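Local coordinates for CELL WALL surface anchor family protein (Streptococcus pneumoniae, PDB 2X9X) that forms the repeating backbone subunit of the pneumococcal pilus, a surface fibre that probably serves in adhesion to host cells, at residues A[59-64]-A[151-156]; A[179-184]-A[200-205]; A[293-298]-A[356-361]; A[379-384]-A[424-429]. The protein carries 1 engineered substitution. All coordinates share one frame; numbering follows the deposited sequence.

Interaction 1. Residues A[59-64]-A[151-156]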
loop_
_atom_site.group_PDB
_atom_site.type_symbol
_atom_site.label_atom_id
_atom_site.label_comp_id
_atom_site.label_asym_id
_atom_site.label_seq_id
_atom_site.Cartn_x
_atom_site.Cartn_y
_atom_site.Cartn_z
ATOM N N ARG A 59 8.604 -4.870 6.770
ATOM C CA ARG A 59 7.352 -4.267 7.201
ATOM C C ARG A 59 6.759 -3.518 6.023
ATOM O O ARG A 59 7.486 -2.895 5.246
ATOM C CB ARG A 59 7.574 -3.302 8.368
ATOM C CG ARG A 59 7.937 -3.977 9.686
ATOM C CD ARG A 59 6.820 -4.898 10.169
ATOM N NE ARG A 59 7.090 -5.425 11.505
ATOM C CZ ARG A 59 7.916 -6.438 11.760
ATOM N NH1 ARG A 59 8.557 -7.047 10.770
ATOM N NH2 ARG A 59 8.095 -6.847 13.010
HETATM N N MSE A 60 5.438 -3.570 5.903
HETATM C CA MSE A 60 4.757 -3.019 4.741
HETATM C C MSE A 60 3.722 -1.963 5.095
HETATM O O MSE A 60 3.133 -1.989 6.170
HETATM C CB MSE A 60 4.068 -4.143 3.984
HETATM C CG MSE A 60 5.000 -5.272 3.638
HETATM SE SE MSE A 60 4.018 -6.713 2.831
HETATM C CE MSE A 60 5.497 -7.897 2.374
ATOM N N THR A 61 3.487 -1.047 4.164
ATOM C CA THR A 61 2.436 -0.058 4.337
ATOM C C THR A 61 1.062 -0.742 4.274
ATOM O O THR A 61 0.938 -1.860 3.764
ATOM C CB THR A 61 2.573 1.091 3.320
ATOM O OG1 THR A 61 2.606 0.558 1.992
ATOM C CG2 THR A 61 3.873 1.856 3.575
ATOM N N GLU A 62 0.036 -0.080 4.802
ATOM C CA GLU A 62 -1.215 -0.768 5.143
ATOM C C GLU A 62 -2.008 -1.335 3.960
ATOM O O GLU A 62 -2.829 -2.237 4.143
ATOM C CB GLU A 62 -2.110 0.124 6.010
ATOM C CG GLU A 62 -2.806 1.218 5.242
ATOM C CD GLU A 62 -3.754 2.038 6.101
ATOM O OE1 GLU A 62 -3.973 1.688 7.285
ATOM O OE2 GLU A 62 -4.278 3.045 5.586
ATOM N N GLY A 63 -1.769 -0.811 2.760
ATOM C CA GLY A 63 -2.448 -1.291 1.565
ATOM C C GLY A 63 -1.916 -2.612 1.029
ATOM O O GLY A 63 -2.469 -3.171 0.079
ATOM N N LEU A 64 -0.841 -3.105 1.637
ATOM C CA LEU A 64 -0.303 -4.425 1.326
ATOM C C LEU A 64 -0.477 -5.339 2.533
ATOM O O LEU A 64 0.124 -5.113 3.586
ATOM C CB LEU A 64 1.181 -4.332 0.976
ATOM C CG LEU A 64 1.516 -3.785 -0.412
ATOM C CD1 LEU A 64 2.968 -3.335 -0.471
ATOM C CD2 LEU A 64 1.227 -4.829 -1.490
ATOM N N PRO A 151 12.480 -0.549 9.933
ATOM C CA PRO A 151 11.518 0.442 10.431
ATOM C C PRO A 151 10.066 -0.015 10.291
ATOM O O PRO A 151 9.721 -0.764 9.367
ATOM C CB PRO A 151 11.777 1.660 9.534
ATOM C CG PRO A 151 13.221 1.522 9.150
ATOM C CD PRO A 151 13.416 0.039 8.957
ATOM N N LYS A 152 9.224 0.430 11.220
ATOM C CA LYS A 152 7.787 0.188 11.151
ATOM C C LYS A 152 7.102 1.494 10.771
ATOM O O LYS A 152 7.218 2.484 11.490
ATOM C CB LYS A 152 7.248 -0.303 12.503
ATOM C CG LYS A 152 7.589 -1.756 12.850
ATOM C CD LYS A 152 9.053 -1.910 13.242
ATOM C CE LYS A 152 9.413 -3.360 13.538
ATOM N NZ LYS A 152 10.886 -3.501 13.745
ATOM N N PRO A 153 6.385 1.507 9.637
ATOM C CA PRO A 153 5.738 2.751 9.200
ATOM C C PRO A 153 4.548 3.121 10.089
ATOM O O PRO A 153 3.907 2.244 10.674
ATOM C CB PRO A 153 5.286 2.434 7.768
ATOM C CG PRO A 153 5.174 0.943 7.717
ATOM C CD PRO A 153 6.139 0.379 8.720
ATOM N N ASN A 154 4.261 4.412 10.198
ATOM C CA ASN A 154 3.170 4.870 11.046
ATOM C C ASN A 154 2.582 6.158 10.496
ATOM O O ASN A 154 3.281 6.943 9.852
ATOM C CB ASN A 154 3.673 5.081 12.478
ATOM C CG ASN A 154 2.549 5.106 13.501
ATOM O OD1 ASN A 154 1.400 4.771 13.197
ATOM N ND2 ASN A 154 2.879 5.504 14.727
ATOM N N LYS A 155 1.293 6.362 10.734
ATOM C CA LYS A 155 0.652 7.620 10.383
ATOM C C LYS A 155 0.858 8.629 11.500
ATOM O O LYS A 155 1.095 8.244 12.649
ATOM C CB LYS A 155 -0.845 7.411 10.149
ATOM C CG LYS A 155 -1.156 6.584 8.911
ATOM C CD LYS A 155 -2.652 6.389 8.726
ATOM C CE LYS A 155 -2.928 5.506 7.522
ATOM N NZ LYS A 155 -4.378 5.241 7.339
ATOM N N PRO A 156 0.776 9.928 11.167
ATOM C CA PRO A 156 0.793 10.952 12.219
ATOM C C PRO A 156 -0.500 10.909 13.022
ATOM O O PRO A 156 -1.447 10.227 12.623
ATOM C CB PRO A 156 0.853 12.271 11.435
ATOM C CG PRO A 156 1.159 11.888 10.003
ATOM C CD PRO A 156 0.611 10.512 9.827
#
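Arg-59 and Lys-152 pack by their aliphatic and flat parts: CE of Lys-152 lies over one face of the Arg-59 guanidinium, 3.7 Å from NE. Segment 59-64 runs off a strand of the Cna-B-like domain of residues 33-145, and 151-156 lies in the loop between strands 133-142 and 162-169; their directions are only 17° apart. Side chains carry most of the contact, two of them against backbone carbonyl oxygens. With CG anti to the carbonyl carbon (chi1 -71°), Arg-59 sets CG beside Lys-152 CG and Pro-151 O, and the bend at chi2 then directs CD and the guanidinium. Arg-59 CB sits 4.0 Å from Pro-153 CD. In the middle the Pro-153 ring turns its CG to the backbone of Met-60, 3.9 Å from Met-60 O. At the far end Glu-62 and Lys-155 cross at about a right angle in a salt bridge.

Second-shell partners set these groups. Asp-95 forms a salt bridge with Arg-59 NH2, and Tyr-232 O and Thr-150 O accept from Lys-152 NZ, which would offset the like charges of the two side chains. Thr-61 OG1 is held by Glu-133 and Ser-134. Glu-62 sits in the type I turn 61-64, and its extended chain brings the carboxylate to Lys-155, whose NZ reaches Glu-62 OE2 at 2.8 Å from above the carboxylate plane, 37° out of it.

Interaction 2. Residues A[179-184]-A[200-205]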
loop_
_atom_site.group_PDB
_atom_site.type_symbol
_atom_site.label_atom_id
_atom_site.label_comp_id
_atom_site.label_asym_id
_atom_site.label_seq_id
_atom_site.Cartn_x
_atom_site.Cartn_y
_atom_site.Cartn_z
ATOM N N GLY A 179 25.210 7.495 22.851
ATOM C CA GLY A 179 26.586 7.252 22.461
ATOM C C GLY A 179 27.096 8.254 21.447
ATOM O O GLY A 179 28.301 8.403 21.254
ATOM N N ALA A 180 26.168 8.949 20.800
ATOM C CA ALA A 180 26.515 9.913 19.765
ATOM C C ALA A 180 25.282 10.698 19.362
ATOM O O ALA A 180 24.163 10.335 19.728
ATOM C CB ALA A 180 27.096 9.194 18.555
ATOM N N GLU A 181 25.482 11.775 18.609
ATOM C CA GLU A 181 24.354 12.446 17.980
ATOM C C GLU A 181 23.746 11.477 16.976
ATOM O O GLU A 181 24.465 10.758 16.282
ATOM C CB GLU A 181 24.789 13.743 17.296
ATOM C CG GLU A 181 25.203 14.835 18.272
ATOM C CD GLU A 181 25.137 16.225 17.666
ATOM O OE1 GLU A 181 25.180 16.342 16.422
ATOM O OE2 GLU A 181 25.041 17.205 18.436
ATOM N N ALA A 182 22.421 11.448 16.909
ATOM C CA ALA A 182 21.726 10.503 16.046
ATOM C C ALA A 182 20.880 11.247 15.031
ATOM O O ALA A 182 19.990 12.018 15.392
ATOM C CB ALA A 182 20.861 9.569 16.876
ATOM N N THR A 183 21.164 11.013 13.756
ATOM C CA THR A 183 20.402 11.642 12.686
ATOM C C THR A 183 19.429 10.661 12.040
ATOM O O THR A 183 19.782 9.511 11.750
ATOM C CB THR A 183 21.336 12.241 11.627
ATOM O OG1 THR A 183 22.169 13.228 12.248
ATOM C CG2 THR A 183 20.532 12.897 10.506
ATOM N N PHE A 184 18.200 11.122 11.829
ATOM C CA PHE A 184 17.158 10.314 11.204
ATOM C C PHE A 184 16.600 11.032 9.991
ATOM O O PHE A 184 16.410 12.250 10.005
ATOM C CB PHE A 184 15.993 10.069 12.168
ATOM C CG PHE A 184 16.340 9.203 13.346
ATOM C CD1 PHE A 184 17.037 9.725 14.426
ATOM C CD2 PHE A 184 15.954 7.872 13.383
ATOM C CE1 PHE A 184 17.352 8.933 15.511
ATOM C CE2 PHE A 184 16.259 7.075 14.475
ATOM C CZ PHE A 184 16.961 7.608 15.537
ATOM N N LEU A 200 18.963 14.192 16.794
ATOM C CA LEU A 200 18.881 14.203 18.248
ATOM C C LEU A 200 20.265 14.401 18.843
ATOM O O LEU A 200 21.169 13.595 18.616
ATOM C CB LEU A 200 18.273 12.902 18.775
ATOM C CG LEU A 200 16.862 12.536 18.301
ATOM C CD1 LEU A 200 16.446 11.181 18.858
ATOM C CD2 LEU A 200 15.854 13.609 18.680
ATOM N N THR A 201 20.430 15.486 19.592
ATOM C CA THR A 201 21.656 15.705 20.342
ATOM C C THR A 201 21.691 14.719 21.504
ATOM O O THR A 201 20.697 14.052 21.789
ATOM C CB THR A 201 21.740 17.140 20.878
ATOM O OG1 THR A 201 20.622 17.389 21.735
ATOM C CG2 THR A 201 21.719 18.134 19.728
ATOM N N THR A 202 22.832 14.630 22.179
ATOM C CA THR A 202 23.007 13.626 23.223
ATOM C C THR A 202 22.244 13.944 24.510
ATOM O O THR A 202 22.244 13.143 25.444
ATOM C CB THR A 202 24.499 13.393 23.548
ATOM O OG1 THR A 202 25.084 14.608 24.029
ATOM C CG2 THR A 202 25.250 12.927 22.309
ATOM N N ASP A 203 21.592 15.103 24.557
ATOM C CA ASP A 203 20.862 15.502 25.761
ATOM C C ASP A 203 19.338 15.571 25.592
ATOM O O ASP A 203 18.612 15.739 26.570
ATOM C CB ASP A 203 21.407 16.823 26.322
ATOM C CG ASP A 203 21.521 17.905 25.268
ATOM O OD1 ASP A 203 20.803 17.827 24.251
ATOM O OD2 ASP A 203 22.328 18.838 25.460
ATOM N N LYS A 204 18.858 15.434 24.359
ATOM C CA LYS A 204 17.419 15.445 24.096
ATOM C C LYS A 204 17.017 14.328 23.136
ATOM O O LYS A 204 17.341 14.376 21.949
ATOM C CB LYS A 204 16.991 16.801 23.531
ATOM N N ASN A 205 16.297 13.333 23.651
ATOM C CA ASN A 205 16.043 12.094 22.915
ATOM C C ASN A 205 14.672 11.993 22.240
ATOM O O ASN A 205 14.253 10.910 21.828
ATOM C CB ASN A 205 16.241 10.891 23.837
ATOM C CG ASN A 205 15.110 10.730 24.834
ATOM O OD1 ASN A 205 14.611 11.710 25.393
ATOM N ND2 ASN A 205 14.696 9.487 25.063
HETATM O O HOH W 1 21.626 11.348 20.320
HETATM O O HOH W 2 24.889 16.540 21.084
#
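Ala-182 and Leu-200 form an antiparallel hydrogen-bonded pair, and this is the tight part of the contact. Ala-182 N donates to Leu-200 O at 3.0 Å, nearly straight at 168°, and Leu-200 N returns a bond to Ala-182 O at 2.8 Å. The CA of Glu-181 adds a CA-H...O contact to the same Leu-200 O, at 3.4 Å. Both paired side chains lie on the face that carries Phe-184, where Leu-200 CD1 comes within 4.1 Å of Phe-184 CE1, and Lys-166 of strand 162-169 packs against this cluster.

Past the pair the strands separate and water takes over. One water lies 2.8 Å from Ala-180 O and 2.9 Å from Leu-200 O, within hydrogen-bonding distance of both; a second donates to Glu-181 OE2 and accepts from Thr-202 N. Glu-181 and Thr-201 lie side by side, pointing the same way, with Glu-181 OE2 3.7 Å from Thr-201 CG2. Thr-202 CG2, set beside its own backbone N (OG1 at chi1 61°), packs against Ala-180 C at 3.7 Å. Thr-201 OG1 donates to Asp-203 OD1 across a type I turn whose backbone bond is weak. Direct bonds thus fix the Ala-182/Leu-200 register, while water completes polar groups of the exposed turn.

Interaction 3. Residues A[293-298]-A[356-361]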
loop_
_atom_site.group_PDB
_atom_site.type_symbol
_atom_site.label_atom_id
_atom_site.label_comp_id
_atom_site.label_asym_id
_atom_site.label_seq_id
_atom_site.Cartn_x
_atom_site.Cartn_y
_atom_site.Cartn_z
ATOM N N GLN A 293 -16.919 -8.134 -21.665
ATOM C CA GLN A 293 -17.262 -8.495 -20.288
ATOM C C GLN A 293 -17.389 -7.279 -19.374
ATOM O O GLN A 293 -16.989 -6.173 -19.732
ATOM C CB GLN A 293 -16.242 -9.483 -19.710
ATOM C CG GLN A 293 -16.140 -10.798 -20.475
ATOM C CD GLN A 293 -15.170 -10.717 -21.638
ATOM O OE1 GLN A 293 -14.116 -10.090 -21.537
ATOM N NE2 GLN A 293 -15.515 -11.365 -22.746
ATOM N N TYR A 294 -17.922 -7.512 -18.180
ATOM C CA TYR A 294 -18.214 -6.450 -17.232
ATOM C C TYR A 294 -17.407 -6.620 -15.956
ATOM O O TYR A 294 -17.115 -7.744 -15.533
ATOM C CB TYR A 294 -19.708 -6.439 -16.915
ATOM C CG TYR A 294 -20.549 -6.314 -18.159
ATOM C CD1 TYR A 294 -20.930 -5.066 -18.638
ATOM C CD2 TYR A 294 -20.938 -7.438 -18.871
ATOM C CE1 TYR A 294 -21.687 -4.944 -19.785
ATOM C CE2 TYR A 294 -21.697 -7.328 -20.022
ATOM C CZ TYR A 294 -22.069 -6.076 -20.474
ATOM O OH TYR A 294 -22.824 -5.950 -21.617
ATOM N N LEU A 295 -17.044 -5.498 -15.344
ATOM C CA LEU A 295 -16.218 -5.519 -14.144
ATOM C C LEU A 295 -17.025 -5.974 -12.934
ATOM O O LEU A 295 -18.042 -5.371 -12.596
ATOM C CB LEU A 295 -15.627 -4.133 -13.880
ATOM C CG LEU A 295 -14.649 -4.027 -12.710
ATOM C CD1 LEU A 295 -13.345 -4.731 -13.046
ATOM C CD2 LEU A 295 -14.402 -2.564 -12.350
ATOM N N ALA A 296 -16.566 -7.044 -12.292
ATOM C CA ALA A 296 -17.220 -7.572 -11.097
ATOM C C ALA A 296 -16.214 -7.763 -9.971
ATOM O O ALA A 296 -15.021 -7.973 -10.220
ATOM C CB ALA A 296 -17.910 -8.902 -11.411
ATOM N N ARG A 297 -16.687 -7.688 -8.730
ATOM C CA ARG A 297 -15.864 -8.137 -7.612
ATOM C C ARG A 297 -15.860 -9.664 -7.619
ATOM O O ARG A 297 -16.848 -10.302 -8.000
ATOM C CB ARG A 297 -16.340 -7.567 -6.261
ATOM C CG ARG A 297 -17.725 -8.027 -5.780
ATOM C CD ARG A 297 -18.175 -7.223 -4.541
ATOM N NE ARG A 297 -18.284 -5.809 -4.883
ATOM C CZ ARG A 297 -19.387 -5.233 -5.345
ATOM N NH1 ARG A 297 -20.513 -5.931 -5.467
ATOM N NH2 ARG A 297 -19.366 -3.947 -5.668
ATOM N N LYS A 298 -14.732 -10.245 -7.232
ATOM C CA LYS A 298 -14.596 -11.700 -7.198
ATOM C C LYS A 298 -15.355 -12.275 -6.001
ATOM O O LYS A 298 -15.007 -12.015 -4.853
ATOM C CB LYS A 298 -13.117 -12.093 -7.159
ATOM C CG LYS A 298 -12.872 -13.585 -7.241
ATOM C CD LYS A 298 -11.649 -13.910 -8.090
ATOM C CE LYS A 298 -10.393 -13.268 -7.542
ATOM N NZ LYS A 298 -9.181 -13.778 -8.253
ATOM N N ASN A 356 -12.637 -6.385 -3.029
ATOM C CA ASN A 356 -11.337 -6.911 -2.608
ATOM C C ASN A 356 -10.493 -7.414 -3.776
ATOM O O ASN A 356 -9.261 -7.429 -3.707
ATOM C CB ASN A 356 -11.522 -8.032 -1.580
ATOM C CG ASN A 356 -12.178 -7.545 -0.308
ATOM O OD1 ASN A 356 -11.786 -6.516 0.246
ATOM N ND2 ASN A 356 -13.174 -8.288 0.173
ATOM N N ALA A 357 -11.165 -7.816 -4.847
ATOM C CA ALA A 357 -10.501 -8.323 -6.037
ATOM C C ALA A 357 -11.463 -8.184 -7.204
ATOM O O ALA A 357 -12.680 -8.213 -7.006
ATOM C CB ALA A 357 -10.095 -9.783 -5.846
ATOM N N PHE A 358 -10.926 -8.023 -8.410
ATOM C CA PHE A 358 -11.763 -7.848 -9.594
ATOM C C PHE A 358 -11.634 -9.002 -10.576
ATOM O O PHE A 358 -10.576 -9.629 -10.695
ATOM C CB PHE A 358 -11.412 -6.551 -10.334
ATOM C CG PHE A 358 -11.841 -5.299 -9.623
ATOM C CD1 PHE A 358 -13.153 -5.128 -9.213
ATOM C CD2 PHE A 358 -10.935 -4.273 -9.401
ATOM C CE1 PHE A 358 -13.545 -3.966 -8.570
ATOM C CE2 PHE A 358 -11.321 -3.112 -8.755
ATOM C CZ PHE A 358 -12.626 -2.957 -8.343
ATOM N N GLU A 359 -12.721 -9.269 -11.289
ATOM C CA GLU A 359 -12.670 -10.154 -12.442
ATOM C C GLU A 359 -13.677 -9.717 -13.497
ATOM O O GLU A 359 -14.605 -8.959 -13.211
ATOM C CB GLU A 359 -12.921 -11.604 -12.031
ATOM C CG GLU A 359 -14.341 -11.890 -11.568
ATOM C CD GLU A 359 -14.532 -13.345 -11.194
ATOM O OE1 GLU A 359 -13.642 -14.156 -11.520
ATOM O OE2 GLU A 359 -15.566 -13.680 -10.578
ATOM N N TRP A 360 -13.485 -10.198 -14.718
ATOM C CA TRP A 360 -14.371 -9.867 -15.824
ATOM C C TRP A 360 -15.398 -10.976 -16.037
ATOM O O TRP A 360 -15.039 -12.152 -16.126
ATOM C CB TRP A 360 -13.553 -9.628 -17.098
ATOM C CG TRP A 360 -12.661 -8.420 -16.982
ATOM C CD1 TRP A 360 -11.318 -8.409 -16.743
ATOM C CD2 TRP A 360 -13.063 -7.047 -17.077
ATOM N NE1 TRP A 360 -10.857 -7.116 -16.691
ATOM C CE2 TRP A 360 -11.908 -6.259 -16.891
ATOM C CE3 TRP A 360 -14.286 -6.408 -17.304
ATOM C CZ2 TRP A 360 -11.939 -4.863 -16.929
ATOM C CZ3 TRP A 360 -14.315 -5.017 -17.340
ATOM C CH2 TRP A 360 -13.150 -4.263 -17.152
ATOM N N VAL A 361 -16.672 -10.595 -16.101
ATOM C CA VAL A 361 -17.756 -11.559 -16.275
ATOM C C VAL A 361 -18.626 -11.246 -17.495
ATOM O O VAL A 361 -18.880 -10.082 -17.815
ATOM C CB VAL A 361 -18.626 -11.654 -15.001
ATOM C CG1 VAL A 361 -17.753 -12.005 -13.802
ATOM C CG2 VAL A 361 -19.379 -10.349 -14.754
HETATM O O HOH W 3 -17.587 -12.710 -9.150
#
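The rings of Phe-358 and Trp-360 receive the two methyls of one side chain, Leu-295. CD2 lies over a face of Phe-358, 4.3 Å from the ring centroid and 17° off the normal, and CD1 lies over a face of the Trp-360 six-membered ring, 4.2 Å from its centroid; both are CH-pi contacts. CD1 touches both rings, since it also comes within 3.8 Å of Phe-358 CG. Setting Leu-295 CG opposite its backbone N (chi1 -176°) carries the isobutyl group between the rings. Ala-296 O lies in plane at the edge of Phe-358, and Tyr-294 N in plane at the edge of Trp-360. The edge of the Tyr-294 ring in turn meets Val-361 O.

The backbones of the two segments form a two-stranded antiparallel sheet. Tyr-294 and Val-361 exchange N-H...O bonds, as do Ala-296 and Glu-359, and Lys-298 N donates to Ala-357 O at 2.9 Å from 45° above the carbonyl plane. On the face opposite Leu-295, Ala-296 CB packs 3.9 Å from Val-361 CG1. Beside it, a water joins Arg-297 O to Glu-359 OE2, donating to both.

Segment 356-361 probably belongs to a prealbumin-like fold. The two strands flank helices 304-325 and 338-354: Arg-297 packs on Val-351 and Ala-354 and bonds to Asn-355, while Leu-295 and Phe-358 rest on Leu-385 of strand 379-385, and Tyr-294 lies against strand 282-286.

Interaction 4. Residues A[379-384]-A[424-429]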
loop_
_atom_site.group_PDB
_atom_site.type_symbol
_atom_site.label_atom_id
_atom_site.label_comp_id
_atom_site.label_asym_id
_atom_site.label_seq_id
_atom_site.Cartn_x
_atom_site.Cartn_y
_atom_site.Cartn_z
ATOM N N ARG A 379 -21.798 13.006 -9.250
ATOM C CA ARG A 379 -20.500 12.346 -9.114
ATOM C C ARG A 379 -20.574 10.832 -8.955
ATOM O O ARG A 379 -21.430 10.301 -8.242
ATOM C CB ARG A 379 -19.720 12.925 -7.929
ATOM C CG ARG A 379 -19.437 14.415 -8.030
ATOM C CD ARG A 379 -18.747 14.923 -6.776
ATOM N NE ARG A 379 -19.572 14.732 -5.585
ATOM C CZ ARG A 379 -19.365 15.353 -4.430
ATOM N NH1 ARG A 379 -20.167 15.122 -3.399
ATOM N NH2 ARG A 379 -18.358 16.207 -4.307
ATOM N N PHE A 380 -19.651 10.148 -9.617
ATOM C CA PHE A 380 -19.372 8.751 -9.321
ATOM C C PHE A 380 -17.942 8.420 -9.730
ATOM O O PHE A 380 -17.330 9.149 -10.512
ATOM C CB PHE A 380 -20.406 7.799 -9.949
ATOM C CG PHE A 380 -20.544 7.921 -11.440
ATOM C CD1 PHE A 380 -21.275 8.954 -12.000
ATOM C CD2 PHE A 380 -19.980 6.972 -12.279
ATOM C CE1 PHE A 380 -21.417 9.060 -13.373
ATOM C CE2 PHE A 380 -20.117 7.069 -13.657
ATOM C CZ PHE A 380 -20.841 8.117 -14.203
ATOM N N GLU A 381 -17.389 7.344 -9.177
ATOM C CA GLU A 381 -15.987 7.040 -9.429
ATOM C C GLU A 381 -15.668 5.562 -9.254
ATOM O O GLU A 381 -16.441 4.810 -8.650
ATOM C CB GLU A 381 -15.082 7.884 -8.520
ATOM C CG GLU A 381 -15.195 7.544 -7.038
ATOM C CD GLU A 381 -14.254 8.372 -6.182
ATOM O OE1 GLU A 381 -14.513 9.580 -5.997
ATOM O OE2 GLU A 381 -13.254 7.811 -5.688
ATOM N N ILE A 382 -14.518 5.160 -9.785
ATOM C CA ILE A 382 -14.026 3.791 -9.657
ATOM C C ILE A 382 -12.545 3.817 -9.275
ATOM O O ILE A 382 -11.765 4.614 -9.815
ATOM C CB ILE A 382 -14.245 2.982 -10.965
ATOM C CG1 ILE A 382 -13.822 1.515 -10.782
ATOM C CG2 ILE A 382 -13.506 3.622 -12.143
ATOM C CD1 ILE A 382 -14.740 0.721 -9.874
ATOM N N THR A 383 -12.162 2.957 -8.334
ATOM C CA THR A 383 -10.782 2.916 -7.848
ATOM C C THR A 383 -10.254 1.481 -7.821
ATOM O O THR A 383 -11.035 0.532 -7.710
ATOM C CB THR A 383 -10.655 3.529 -6.431
ATOM O OG1 THR A 383 -11.445 2.769 -5.508
ATOM C CG2 THR A 383 -11.127 4.984 -6.424
ATOM N N GLY A 384 -8.933 1.330 -7.939
ATOM C CA GLY A 384 -8.273 0.042 -7.794
ATOM C C GLY A 384 -7.976 -0.687 -9.092
ATOM O O GLY A 384 -7.831 -1.915 -9.101
ATOM N N ILE A 424 -14.677 17.892 -16.989
ATOM C CA ILE A 424 -15.466 18.699 -16.067
ATOM C C ILE A 424 -14.898 18.587 -14.658
ATOM O O ILE A 424 -14.196 17.627 -14.351
ATOM C CB ILE A 424 -16.943 18.229 -16.060
ATOM C CG1 ILE A 424 -17.819 19.176 -15.235
ATOM C CG2 ILE A 424 -17.058 16.780 -15.558
ATOM C CD1 ILE A 424 -19.297 18.915 -15.395
ATOM N N GLU A 425 -15.193 19.572 -13.812
ATOM C CA GLU A 425 -14.836 19.512 -12.394
ATOM C C GLU A 425 -15.631 18.417 -11.687
ATOM O O GLU A 425 -16.859 18.412 -11.742
ATOM C CB GLU A 425 -15.136 20.850 -11.709
ATOM C CG GLU A 425 -14.218 21.994 -12.102
ATOM C CD GLU A 425 -14.767 23.351 -11.684
ATOM O OE1 GLU A 425 -16.006 23.506 -11.642
ATOM O OE2 GLU A 425 -13.959 24.262 -11.403
ATOM N N TYR A 426 -14.942 17.489 -11.025
ATOM C CA TYR A 426 -15.635 16.493 -10.210
ATOM C C TYR A 426 -16.546 17.206 -9.220
ATOM O O TYR A 426 -17.735 16.903 -9.109
ATOM C CB TYR A 426 -14.623 15.643 -9.447
ATOM C CG TYR A 426 -15.162 14.356 -8.868
ATOM C CD1 TYR A 426 -15.966 13.506 -9.623
ATOM C CD2 TYR A 426 -14.826 13.963 -7.575
ATOM C CE1 TYR A 426 -16.431 12.304 -9.096
ATOM C CE2 TYR A 426 -15.286 12.772 -7.046
ATOM C CZ TYR A 426 -16.088 11.947 -7.809
ATOM O OH TYR A 426 -16.540 10.755 -7.281
ATOM N N THR A 427 -15.976 18.163 -8.496
ATOM C CA THR A 427 -16.750 18.981 -7.575
ATOM C C THR A 427 -16.742 20.419 -8.073
ATOM O O THR A 427 -15.682 21.023 -8.238
ATOM C CB THR A 427 -16.197 18.899 -6.141
ATOM O OG1 THR A 427 -16.185 17.530 -5.714
ATOM C CG2 THR A 427 -17.058 19.707 -5.185
ATOM N N ALA A 428 -17.931 20.949 -8.338
ATOM C CA ALA A 428 -18.072 22.282 -8.914
ATOM C C ALA A 428 -17.309 23.335 -8.119
ATOM O O ALA A 428 -17.451 23.430 -6.895
ATOM C CB ALA A 428 -19.544 22.655 -9.020
ATOM N N GLY A 429 -16.502 24.124 -8.823
ATOM C CA GLY A 429 -15.761 25.210 -8.208
ATOM C C GLY A 429 -14.356 24.839 -7.776
ATOM O O GLY A 429 -13.615 25.681 -7.269
#
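Tyr-426 swings its ring opposite its backbone N (chi1 -164°), and the Arg-379 chain crosses the ring face through CD before its chi3 bend (-61°) turns NE and the guanidinium off toward Thr-427. CD stands above the ring centre, 3.9 Å from the centroid and 3° off the normal, a well-centred CH-pi contact. The guanidinium itself goes on past the ring: CZ is 5.8 Å from the centroid, so any cation-pi attraction is at most weak. Its NH2 instead donates to Thr-427 OG1 at 2.9 Å, with the hydroxyl oxygen in the guanidinium plane, and Asp-375 forms a salt bridge with NE. A short side-chain-to-carbonyl contact puts Arg-379 CG 3.2 Å from Tyr-426 O.

At the phenol end, Tyr-426 OH lies 2.7 Å from Glu-381 OE1, a weak bond whose proton has another acceptor within reach. Glu-381 OE2 is held by Tyr-417 OH. The edge of the ring faces Phe-380 O.

The contact thus fastens the loop between strands 408-412 and 436-439 onto strand 379-385, probably part of a prealbumin-like fold, whose Phe-380 points away from it and stacks on Phe-283. Arg-277 bonds the carbonyls of Glu-425 and Tyr-426, and the Tyr-426 side chain also touches Lys-267 of strand 260-271.

In the fold
Interactions 3 and 4 are neighbours in the C-terminal part of the chain: their centres are 22 Å apart and they touch, Leu-295 and Phe-358 of interaction 3 packing on Ile-382, Thr-383 and Gly-384 of strand 379-385. Interaction 3 is the most extensive contact, its paired strands burying apolar groups on strand 379-385; interaction 4 is a surface contact of side chains on the same strand. Interaction 1, partly buried and nearest the chain centre, joins loops by charged and proline groups. Interaction 2, about 52 Å from interaction 3 between centres, is again strand pairing, but one bridge long, with waters bridging the segments beyond it.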